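Local coordinates for protein arginine kinase (Cydia pomonella granulosis virus, PDB 6VVG) that probably phosphorylates serine and threonine side chains of proteins with ATP, as a viral protein kinase (PK-1) whose activity relies on side-to-side dimerization, at residues V138-V142 and Y190-D195; F56-F61 and L76-F81; F180-I185 and K229-Y235. All blocks are in the same frame, centred on the assembly; numbering follows the deposited sequence.

Contact 1. Residues V138-V142 and Y190-D195; sequences VHNDV and YQTSFD
Asp-195 faces the backbone of His-139 and Asn-140 with both carboxylate oxygens, gripping the loop like a fork. OD2 takes the N-H of His-139 at 2.8 Å and OD1 that of Asn-140, also at 2.8 Å; each oxygen uses its syn lone pair, and both bonds are fairly straight. Two successive amides held by one flat group fix both its rotation and the shape of the loop. A carboxylate suits the place because it offers two acceptors side by side. A water adds a third link, accepting from Val-142 N and donating to Asp-195 OD1 at 2.7 Å. His-139 to Asp-141 correspond to the HRD motif that opens the catalytic loop, here His-Asn-Asp, and the arrangement matches the conserved F-helix aspartate that braces it.

Asn-140, CG anti to the backbone N (chi1 -171°), sets its amide against the CE1 corner of Tyr-190, the side chains crossing at about a right angle, planes 71° apart; OD1 and ND2 flank CE1, each at 3.5 Å. OD1 also lies at the edge of the Phe-194 ring and receives Lys-184 NZ, while ND2 bonds Leu-163 O and shares Asp-174 OD1 with Tyr-190 OH. Val-138 packs CG1 3.4 Å from the carbonyl O of Gln-191, and CG2 makes an apolar touch on Tyr-190 CB. The ring of His-139 turns away, ND1 accepting from Asp-141 N and NE2 bonding Cys-159 O.

Helix 115-133 packs against Val-138 and His-139, its His-133 also bonding Asp-195 OD2; strand 165-166 touches Val-138, Asn-140 and Tyr-190, and helix 182-185 lies against Phe-194.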
loop_
_atom_site.group_PDB
_atom_site.type_symbol
_atom_site.label_atom_id
_atom_site.label_comp_id
_atom_site.label_asym_id
_atom_site.label_seq_id
_atom_site.Cartn_x
_atom_site.Cartn_y
_atom_site.Cartn_z
ATOM N N VAL A 138 -1.421 -4.594 7.635
ATOM C CA VAL A 138 -1.636 -4.579 9.077
ATOM C C VAL A 138 -1.781 -3.132 9.528
ATOM O O VAL A 138 -1.174 -2.217 8.959
ATOM C CB VAL A 138 -0.501 -5.282 9.852
ATOM C CG1 VAL A 138 -0.579 -6.791 9.640
ATOM C CG2 VAL A 138 0.850 -4.735 9.434
ATOM N N HIS A 139 -2.602 -2.925 10.559
ATOM C CA HIS A 139 -2.808 -1.576 11.080
ATOM C C HIS A 139 -1.549 -1.063 11.770
ATOM O O HIS A 139 -1.091 0.056 11.506
ATOM C CB HIS A 139 -4.000 -1.570 12.036
ATOM C CG HIS A 139 -4.346 -0.214 12.563
ATOM N ND1 HIS A 139 -3.600 0.418 13.533
ATOM C CD2 HIS A 139 -5.357 0.631 12.255
ATOM C CE1 HIS A 139 -4.135 1.594 13.802
ATOM N NE2 HIS A 139 -5.203 1.749 13.040
ATOM N N ASN A 140 -0.976 -1.867 12.662
ATOM C CA ASN A 140 0.344 -1.669 13.247
ATOM C C ASN A 140 0.408 -0.550 14.280
ATOM O O ASN A 140 1.507 -0.242 14.750
ATOM C CB ASN A 140 1.402 -1.395 12.163
ATOM C CG ASN A 140 2.825 -1.387 12.704
ATOM O OD1 ASN A 140 3.214 -2.245 13.499
ATOM N ND2 ASN A 140 3.611 -0.412 12.265
ATOM N N ASP A 141 -0.702 0.096 14.632
ATOM C CA ASP A 141 -0.694 0.961 15.812
ATOM C C ASP A 141 -2.021 0.829 16.584
ATOM O O ASP A 141 -2.639 1.827 16.962
ATOM C CB ASP A 141 -0.426 2.424 15.426
ATOM C CG ASP A 141 0.126 3.208 16.594
ATOM O OD1 ASP A 141 0.711 2.609 17.518
ATOM O OD2 ASP A 141 -0.010 4.423 16.616
ATOM N N VAL A 142 -2.579 -0.377 16.652
ATOM C CA VAL A 142 -3.795 -0.614 17.426
ATOM C C VAL A 142 -3.536 -0.276 18.890
ATOM O O VAL A 142 -2.610 -0.814 19.507
ATOM C CB VAL A 142 -4.242 -2.072 17.279
ATOM C CG1 VAL A 142 -5.460 -2.353 18.129
ATOM C CG2 VAL A 142 -4.482 -2.404 15.811
ATOM N N TYR A 190 6.639 -7.380 9.380
ATOM C CA TYR A 190 5.272 -6.995 9.707
ATOM C C TYR A 190 4.323 -8.149 9.410
ATOM O O TYR A 190 4.367 -8.745 8.330
ATOM C CB TYR A 190 4.870 -5.749 8.918
ATOM C CG TYR A 190 5.497 -4.484 9.458
ATOM C CD1 TYR A 190 5.298 -4.095 10.780
ATOM C CD2 TYR A 190 6.292 -3.682 8.655
ATOM C CE1 TYR A 190 5.875 -2.945 11.284
ATOM C CE2 TYR A 190 6.871 -2.526 9.148
ATOM C CZ TYR A 190 6.665 -2.167 10.465
ATOM O OH TYR A 190 7.239 -1.018 10.963
ATOM N N GLN A 191 3.468 -8.471 10.378
ATOM C CA GLN A 191 2.591 -9.626 10.267
ATOM C C GLN A 191 1.335 -9.369 11.084
ATOM O O GLN A 191 1.304 -8.487 11.946
ATOM C CB GLN A 191 3.291 -10.904 10.740
ATOM C CG GLN A 191 4.112 -10.723 12.008
ATOM C CD GLN A 191 4.896 -11.970 12.384
ATOM O OE1 GLN A 191 4.353 -12.904 12.973
ATOM N NE2 GLN A 191 6.181 -11.983 12.048
ATOM N N THR A 192 0.291 -10.150 10.796
ATOM C CA THR A 192 -0.980 -9.952 11.485
ATOM C C THR A 192 -0.831 -10.119 12.991
ATOM O O THR A 192 -1.553 -9.472 13.760
ATOM C CB THR A 192 -2.036 -10.922 10.952
ATOM O OG1 THR A 192 -1.571 -12.271 11.080
ATOM C CG2 THR A 192 -2.348 -10.631 9.489
ATOM N N SER A 193 0.093 -10.974 13.433
ATOM C CA SER A 193 0.255 -11.208 14.864
ATOM C C SER A 193 0.625 -9.928 15.603
ATOM O O SER A 193 0.320 -9.792 16.794
ATOM C CB SER A 193 1.309 -12.291 15.107
ATOM O OG SER A 193 2.616 -11.828 14.814
ATOM N N PHE A 194 1.287 -8.988 14.923
ATOM C CA PHE A 194 1.543 -7.682 15.525
ATOM C C PHE A 194 0.240 -7.057 16.007
ATOM O O PHE A 194 0.132 -6.598 17.151
ATOM C CB PHE A 194 2.208 -6.742 14.515
ATOM C CG PHE A 194 3.659 -7.024 14.256
ATOM C CD1 PHE A 194 4.195 -8.278 14.471
ATOM C CD2 PHE A 194 4.484 -6.019 13.775
ATOM C CE1 PHE A 194 5.529 -8.524 14.221
ATOM C CE2 PHE A 194 5.818 -6.258 13.523
ATOM C CZ PHE A 194 6.342 -7.513 13.745
ATOM N N ASP A 195 -0.759 -7.017 15.120
ATOM C CA ASP A 195 -2.051 -6.436 15.466
ATOM C C ASP A 195 -2.745 -7.249 16.550
ATOM O O ASP A 195 -3.340 -6.684 17.474
ATOM C CB ASP A 195 -2.935 -6.352 14.219
ATOM C CG ASP A 195 -2.590 -5.170 13.329
ATOM O OD1 ASP A 195 -1.820 -4.293 13.766
ATOM O OD2 ASP A 195 -3.096 -5.118 12.189
HETATM O O HOH W 1 -1.251 -2.988 16.024
#

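Contact 2. Residues F56-F61 and L76-F81; sequences FNSLEF and LHNFVF
An aromatic cluster of Phe-56, Phe-61 and Phe-79 joins the regulatory C helix and the loop leading into it to strand 76-82, the outermost strand of this chain's N-lobe sheet. Phe-79 is its middle member. Phe-56 comes to it from the opposite direction, and its CE2 lies 3.4 Å from Phe-79 CZ. The two planes differ by 29° but are slid apart, with centroids 5.2 Å from each other, so the rings barely overlap. Phe-61 repeats this near CD2, its CD1 lying 3.4 Å from Phe-79 CD2 with planes 25° apart. Both partners lie on the same side of the Phe-79 plane; Phe-81 N is over the other face. With CG anti to the backbone N (chi1 175°), the ring of Phe-61 extends from the helix toward the strand.

In the kinase fold this helix must be set correctly against the sheet, and here Glu-60 makes the familiar salt bridge to Lys-49, a residue that binds AMP. Asn-57 caps the helix start, its OD1 accepting from Leu-59 N at 3.0 Å with the donor well above the carbonyl plane. Large, flat, apolar residues suit a joint that fills space without directional bonds.

Leu-76 adds an aliphatic branch, CD2 at the edge of the Phe-61 ring, 3.6 Å from CD1, while Phe-81 only brushes Phe-56. Phe-61 also meets Phe-79 and Phe-81 of the second subunit edge-to-face, and residues 78-81 pair antiparallel with a strand of that subunit, continuing the sheet across the dimer.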
loop_
_atom_site.group_PDB
_atom_site.type_symbol
_atom_site.label_atom_id
_atom_site.label_comp_id
_atom_site.label_asym_id
_atom_site.label_seq_id
_atom_site.Cartn_x
_atom_site.Cartn_y
_atom_site.Cartn_z
ATOM N N PHE A 56 4.584 11.498 4.961
ATOM C CA PHE A 56 3.358 10.746 4.741
ATOM C C PHE A 56 3.647 9.270 4.496
ATOM O O PHE A 56 4.543 8.920 3.722
ATOM C CB PHE A 56 2.583 11.318 3.559
ATOM C CG PHE A 56 1.181 10.794 3.451
ATOM C CD1 PHE A 56 0.263 11.045 4.454
ATOM C CD2 PHE A 56 0.783 10.043 2.357
ATOM C CE1 PHE A 56 -1.026 10.566 4.370
ATOM C CE2 PHE A 56 -0.511 9.559 2.267
ATOM C CZ PHE A 56 -1.415 9.822 3.274
ATOM N N ASN A 57 2.873 8.410 5.157
ATOM C CA ASN A 57 2.846 6.977 4.876
ATOM C C ASN A 57 1.750 6.736 3.843
ATOM O O ASN A 57 0.559 6.812 4.164
ATOM C CB ASN A 57 2.594 6.187 6.159
ATOM C CG ASN A 57 2.415 4.699 5.913
ATOM O OD1 ASN A 57 2.482 4.228 4.780
ATOM N ND2 ASN A 57 2.186 3.951 6.985
ATOM N N SER A 58 2.150 6.446 2.601
ATOM C CA SER A 58 1.175 6.349 1.518
ATOM C C SER A 58 0.129 5.275 1.785
ATOM O O SER A 58 -0.997 5.368 1.282
ATOM C CB SER A 58 1.890 6.076 0.194
ATOM O OG SER A 58 2.485 4.789 0.180
ATOM N N LEU A 59 0.472 4.252 2.569
ATOM C CA LEU A 59 -0.487 3.191 2.855
ATOM C C LEU A 59 -1.692 3.693 3.639
ATOM O O LEU A 59 -2.740 3.037 3.628
ATOM C CB LEU A 59 0.195 2.064 3.629
ATOM C CG LEU A 59 -0.375 0.658 3.440
ATOM C CD1 LEU A 59 -0.140 0.184 2.018
ATOM C CD2 LEU A 59 0.229 -0.313 4.446
ATOM N N GLU A 60 -1.567 4.829 4.328
ATOM C CA GLU A 60 -2.713 5.390 5.036
ATOM C C GLU A 60 -3.867 5.651 4.078
ATOM O O GLU A 60 -5.035 5.446 4.428
ATOM C CB GLU A 60 -2.305 6.678 5.754
ATOM C CG GLU A 60 -3.411 7.297 6.592
ATOM C CD GLU A 60 -2.914 8.406 7.501
ATOM O OE1 GLU A 60 -1.721 8.773 7.407
ATOM O OE2 GLU A 60 -3.722 8.913 8.309
ATOM N N PHE A 61 -3.558 6.091 2.858
ATOM C CA PHE A 61 -4.597 6.291 1.853
ATOM C C PHE A 61 -5.282 4.974 1.508
ATOM O O PHE A 61 -6.513 4.898 1.440
ATOM C CB PHE A 61 -3.983 6.936 0.605
ATOM C CG PHE A 61 -4.944 7.088 -0.542
ATOM C CD1 PHE A 61 -6.003 7.977 -0.463
ATOM C CD2 PHE A 61 -4.786 6.342 -1.697
ATOM C CE1 PHE A 61 -6.889 8.119 -1.514
ATOM C CE2 PHE A 61 -5.667 6.479 -2.753
ATOM C CZ PHE A 61 -6.723 7.368 -2.659
ATOM N N LEU A 76 -12.881 8.245 3.795
ATOM C CA LEU A 76 -12.075 9.367 3.330
ATOM C C LEU A 76 -12.823 10.082 2.210
ATOM O O LEU A 76 -13.134 9.475 1.180
ATOM C CB LEU A 76 -10.710 8.894 2.837
ATOM C CG LEU A 76 -9.762 9.991 2.352
ATOM C CD1 LEU A 76 -9.232 10.783 3.538
ATOM C CD2 LEU A 76 -8.617 9.405 1.538
ATOM N N HIS A 77 -13.092 11.372 2.402
ATOM C CA HIS A 77 -13.872 12.134 1.435
ATOM C C HIS A 77 -12.983 12.870 0.439
ATOM O O HIS A 77 -13.246 12.843 -0.766
ATOM C CB HIS A 77 -14.785 13.110 2.174
ATOM C CG HIS A 77 -15.966 12.451 2.811
ATOM N ND1 HIS A 77 -16.954 11.835 2.075
ATOM C CD2 HIS A 77 -16.305 12.283 4.111
ATOM C CE1 HIS A 77 -17.860 11.330 2.893
ATOM N NE2 HIS A 77 -17.491 11.592 4.133
ATOM N N ASN A 78 -11.923 13.516 0.919
ATOM C CA ASN A 78 -10.974 14.190 0.046
ATOM C C ASN A 78 -9.566 13.944 0.564
ATOM O O ASN A 78 -9.366 13.694 1.754
ATOM C CB ASN A 78 -11.240 15.695 -0.032
ATOM C CG ASN A 78 -12.657 16.014 -0.453
ATOM O OD1 ASN A 78 -12.929 16.241 -1.632
ATOM N ND2 ASN A 78 -13.571 16.034 0.510
ATOM N N PHE A 79 -8.592 14.024 -0.340
ATOM C CA PHE A 79 -7.195 13.812 0.012
ATOM C C PHE A 79 -6.342 14.516 -1.032
ATOM O O PHE A 79 -6.512 14.288 -2.234
ATOM C CB PHE A 79 -6.868 12.316 0.090
ATOM C CG PHE A 79 -5.403 12.016 0.196
ATOM C CD1 PHE A 79 -4.625 12.575 1.203
ATOM C CD2 PHE A 79 -4.804 11.162 -0.709
ATOM C CE1 PHE A 79 -3.272 12.286 1.288
ATOM C CE2 PHE A 79 -3.460 10.869 -0.629
ATOM C CZ PHE A 79 -2.690 11.430 0.368
ATOM N N VAL A 80 -5.452 15.384 -0.568
ATOM C CA VAL A 80 -4.540 16.128 -1.423
ATOM C C VAL A 80 -3.137 15.883 -0.892
ATOM O O VAL A 80 -2.816 16.289 0.230
ATOM C CB VAL A 80 -4.858 17.627 -1.446
ATOM C CG1 VAL A 80 -3.866 18.344 -2.344
ATOM C CG2 VAL A 80 -6.285 17.865 -1.900
ATOM N N PHE A 81 -2.305 15.211 -1.683
ATOM C CA PHE A 81 -0.904 15.004 -1.347
ATOM C C PHE A 81 -0.058 15.987 -2.143
ATOM O O PHE A 81 -0.290 16.188 -3.339
ATOM C CB PHE A 81 -0.469 13.567 -1.645
ATOM C CG PHE A 81 1.017 13.401 -1.781
ATOM C CD1 PHE A 81 1.811 13.171 -0.667
ATOM C CD2 PHE A 81 1.622 13.472 -3.023
ATOM C CE1 PHE A 81 3.180 13.022 -0.795
ATOM C CE2 PHE A 81 2.985 13.324 -3.157
ATOM C CZ PHE A 81 3.767 13.100 -2.043
#

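Contact 3. Residues F180-I185 and K229-Y235; sequences FSPEKI and KDMLPLY
With CG1 beside the backbone N (chi1 -67°) and the chain then extended (chi2 162°), Ile-185 drives CD1 into helix 228-235 as a knob into a hole formed by Lys-229, Met-231, Leu-232 and Tyr-235. CD1 lies 3.5 Å from Tyr-235 CE2 and also meets Met-231 CB and Leu-232 CD2. The other branch, CG2, rests 3.9 Å from Lys-229 CE, where the bent lysine lends its aliphatic part. A branched residue suits the place because it has two ends to fill it. Tyr-235 comes from the opposite direction, and its ring also takes Pro-182 CG, 4.0 Å from CD2.

Residues 181-183, Ser-Pro-Glu, correspond to the APE motif closing the activation segment of kinases; Ser-181 N-caps the short helix through Lys-184 N, and Glu-183 forms the expected salt bridge with Arg-264. The facing helix is the G helix.

Tyr-235 OH donates to Phe-180 O, which lies near the ring plane, at a very short 2.5 Å. A tyrosine thus does double duty: its ring carbons join the apolar packing, while its hydroxyl probably satisfies the carbonyl of Phe-180 just ahead of the helix, though so short a distance is doubtful.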
loop_
_atom_site.group_PDB
_atom_site.type_symbol
_atom_site.label_atom_id
_atom_site.label_comp_id
_atom_site.label_asym_id
_atom_site.label_seq_id
_atom_site.Cartn_x
_atom_site.Cartn_y
_atom_site.Cartn_z
ATOM N N PHE A 180 4.116 -3.257 21.732
ATOM C CA PHE A 180 4.924 -4.077 20.837
ATOM C C PHE A 180 4.825 -5.551 21.215
ATOM O O PHE A 180 5.035 -5.915 22.374
ATOM C CB PHE A 180 6.395 -3.658 20.892
ATOM C CG PHE A 180 6.727 -2.400 20.136
ATOM C CD1 PHE A 180 5.740 -1.561 19.660
ATOM C CD2 PHE A 180 8.054 -2.055 19.924
ATOM C CE1 PHE A 180 6.068 -0.402 18.975
ATOM C CE2 PHE A 180 8.386 -0.899 19.242
ATOM C CZ PHE A 180 7.391 -0.072 18.768
ATOM N N SER A 181 4.550 -6.406 20.229
ATOM C CA SER A 181 4.586 -7.843 20.446
ATOM C C SER A 181 6.027 -8.330 20.574
ATOM O O SER A 181 6.962 -7.648 20.146
ATOM C CB SER A 181 3.907 -8.571 19.293
ATOM O OG SER A 181 4.731 -8.562 18.137
ATOM N N PRO A 182 6.234 -9.517 21.158
ATOM C CA PRO A 182 7.602 -10.070 21.192
ATOM C C PRO A 182 8.249 -10.085 19.817
ATOM O O PRO A 182 9.446 -9.804 19.683
ATOM C CB PRO A 182 7.398 -11.491 21.742
ATOM C CG PRO A 182 6.117 -11.408 22.542
ATOM C CD PRO A 182 5.245 -10.415 21.789
ATOM N N GLU A 183 7.465 -10.390 18.783
ATOM C CA GLU A 183 8.009 -10.501 17.434
ATOM C C GLU A 183 8.419 -9.140 16.886
ATOM O O GLU A 183 9.449 -9.025 16.209
ATOM C CB GLU A 183 6.977 -11.163 16.521
ATOM C CG GLU A 183 6.706 -12.637 16.830
ATOM C CD GLU A 183 5.994 -12.848 18.155
ATOM O OE1 GLU A 183 5.127 -12.019 18.508
ATOM O OE2 GLU A 183 6.305 -13.840 18.849
ATOM N N LYS A 184 7.628 -8.099 17.153
ATOM C CA LYS A 184 8.014 -6.769 16.691
ATOM C C LYS A 184 9.256 -6.280 17.422
ATOM O O LYS A 184 10.120 -5.626 16.823
ATOM C CB LYS A 184 6.866 -5.774 16.871
ATOM C CG LYS A 184 7.170 -4.398 16.273
ATOM C CD LYS A 184 5.933 -3.508 16.192
ATOM C CE LYS A 184 6.300 -2.112 15.696
ATOM N NZ LYS A 184 5.113 -1.330 15.252
ATOM N N ILE A 185 9.361 -6.580 18.720
ATOM C CA ILE A 185 10.574 -6.243 19.460
ATOM C C ILE A 185 11.787 -6.874 18.792
ATOM O O ILE A 185 12.859 -6.262 18.712
ATOM C CB ILE A 185 10.448 -6.686 20.931
ATOM C CG1 ILE A 185 9.383 -5.855 21.651
ATOM C CG2 ILE A 185 11.791 -6.564 21.637
ATOM C CD1 ILE A 185 8.875 -6.479 22.937
ATOM N N LYS A 229 13.392 -3.585 24.068
ATOM C CA LYS A 229 13.980 -4.734 24.741
ATOM C C LYS A 229 13.680 -4.740 26.234
ATOM O O LYS A 229 13.749 -5.800 26.862
ATOM C CB LYS A 229 15.489 -4.761 24.495
ATOM C CG LYS A 229 15.873 -5.261 23.105
ATOM C CD LYS A 229 15.547 -6.738 22.937
ATOM C CE LYS A 229 15.658 -7.176 21.478
ATOM N NZ LYS A 229 17.075 -7.212 20.997
ATOM N N ASP A 230 13.342 -3.585 26.813
ATOM C CA ASP A 230 12.904 -3.552 28.205
ATOM C C ASP A 230 11.554 -4.230 28.397
ATOM O O ASP A 230 11.215 -4.606 29.526
ATOM C CB ASP A 230 12.818 -2.108 28.702
ATOM C CG ASP A 230 14.163 -1.415 28.728
ATOM O OD1 ASP A 230 15.146 -2.036 29.181
ATOM O OD2 ASP A 230 14.234 -0.243 28.300
ATOM N N MET A 231 10.770 -4.383 27.329
ATOM C CA MET A 231 9.470 -5.029 27.463
ATOM C C MET A 231 9.611 -6.533 27.656
ATOM O O MET A 231 8.770 -7.152 28.319
ATOM C CB MET A 231 8.605 -4.749 26.234
ATOM C CG MET A 231 8.247 -3.290 26.010
ATOM S SD MET A 231 7.516 -2.479 27.442
ATOM C CE MET A 231 6.093 -3.521 27.766
ATOM N N LEU A 232 10.659 -7.134 27.093
ATOM C CA LEU A 232 10.758 -8.598 27.110
ATOM C C LEU A 232 10.774 -9.156 28.514
ATOM O O LEU A 232 9.991 -10.097 28.790
ATOM C CB LEU A 232 12.002 -9.038 26.334
ATOM C CG LEU A 232 11.853 -9.087 24.815
ATOM C CD1 LEU A 232 13.097 -9.723 24.181
ATOM C CD2 LEU A 232 10.608 -9.843 24.375
ATOM N N PRO A 233 11.596 -8.681 29.455
ATOM C CA PRO A 233 11.521 -9.218 30.823
ATOM C C PRO A 233 10.111 -9.156 31.390
ATOM O O PRO A 233 9.682 -10.065 32.112
ATOM C CB PRO A 233 12.491 -8.334 31.622
ATOM C CG PRO A 233 13.433 -7.771 30.591
ATOM C CD PRO A 233 12.599 -7.595 29.335
ATOM N N LEU A 234 9.373 -8.095 31.060
ATOM C CA LEU A 234 8.028 -7.928 31.597
ATOM C C LEU A 234 7.085 -8.992 31.055
ATOM O O LEU A 234 6.262 -9.537 31.800
ATOM C CB LEU A 234 7.515 -6.530 31.266
ATOM C CG LEU A 234 8.413 -5.409 31.790
ATOM C CD1 LEU A 234 7.828 -4.046 31.478
ATOM C CD2 LEU A 234 8.636 -5.566 33.295
ATOM N N TYR A 235 7.194 -9.308 29.763
ATOM C CA TYR A 235 6.352 -10.349 29.185
ATOM C C TYR A 235 6.625 -11.713 29.809
ATOM O O TYR A 235 5.787 -12.614 29.695
ATOM C CB TYR A 235 6.565 -10.422 27.671
ATOM C CG TYR A 235 6.206 -9.157 26.918
ATOM C CD1 TYR A 235 5.450 -8.155 27.511
ATOM C CD2 TYR A 235 6.627 -8.967 25.610
ATOM C CE1 TYR A 235 5.125 -7.001 26.825
ATOM C CE2 TYR A 235 6.309 -7.815 24.915
ATOM C CZ TYR A 235 5.559 -6.837 25.525
ATOM O OH TYR A 235 5.243 -5.692 24.829
#

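Overall arrangement
All three contacts are largely buried, but contact 1 lies deepest, its centre about 10 Å from the centre of the chain, against about 17 Å and 19 Å for contacts 2 and 3. Contacts 1 and 3 both belong to the C-lobe and touch through helices 182-185 and 192-208, which follow each other in the chain and link catalytic loop to activation-segment end. Contact 2 sits in the N-lobe, touching neither, and the second subunit packs against it. Chemistry follows place: carboxylate-to-backbone bonds shape the central loop, aromatic rings fill the dimer-side joint, and contact 3, with Lys-229 exposed at its margin, combines aliphatic packing with one hydroxyl bond.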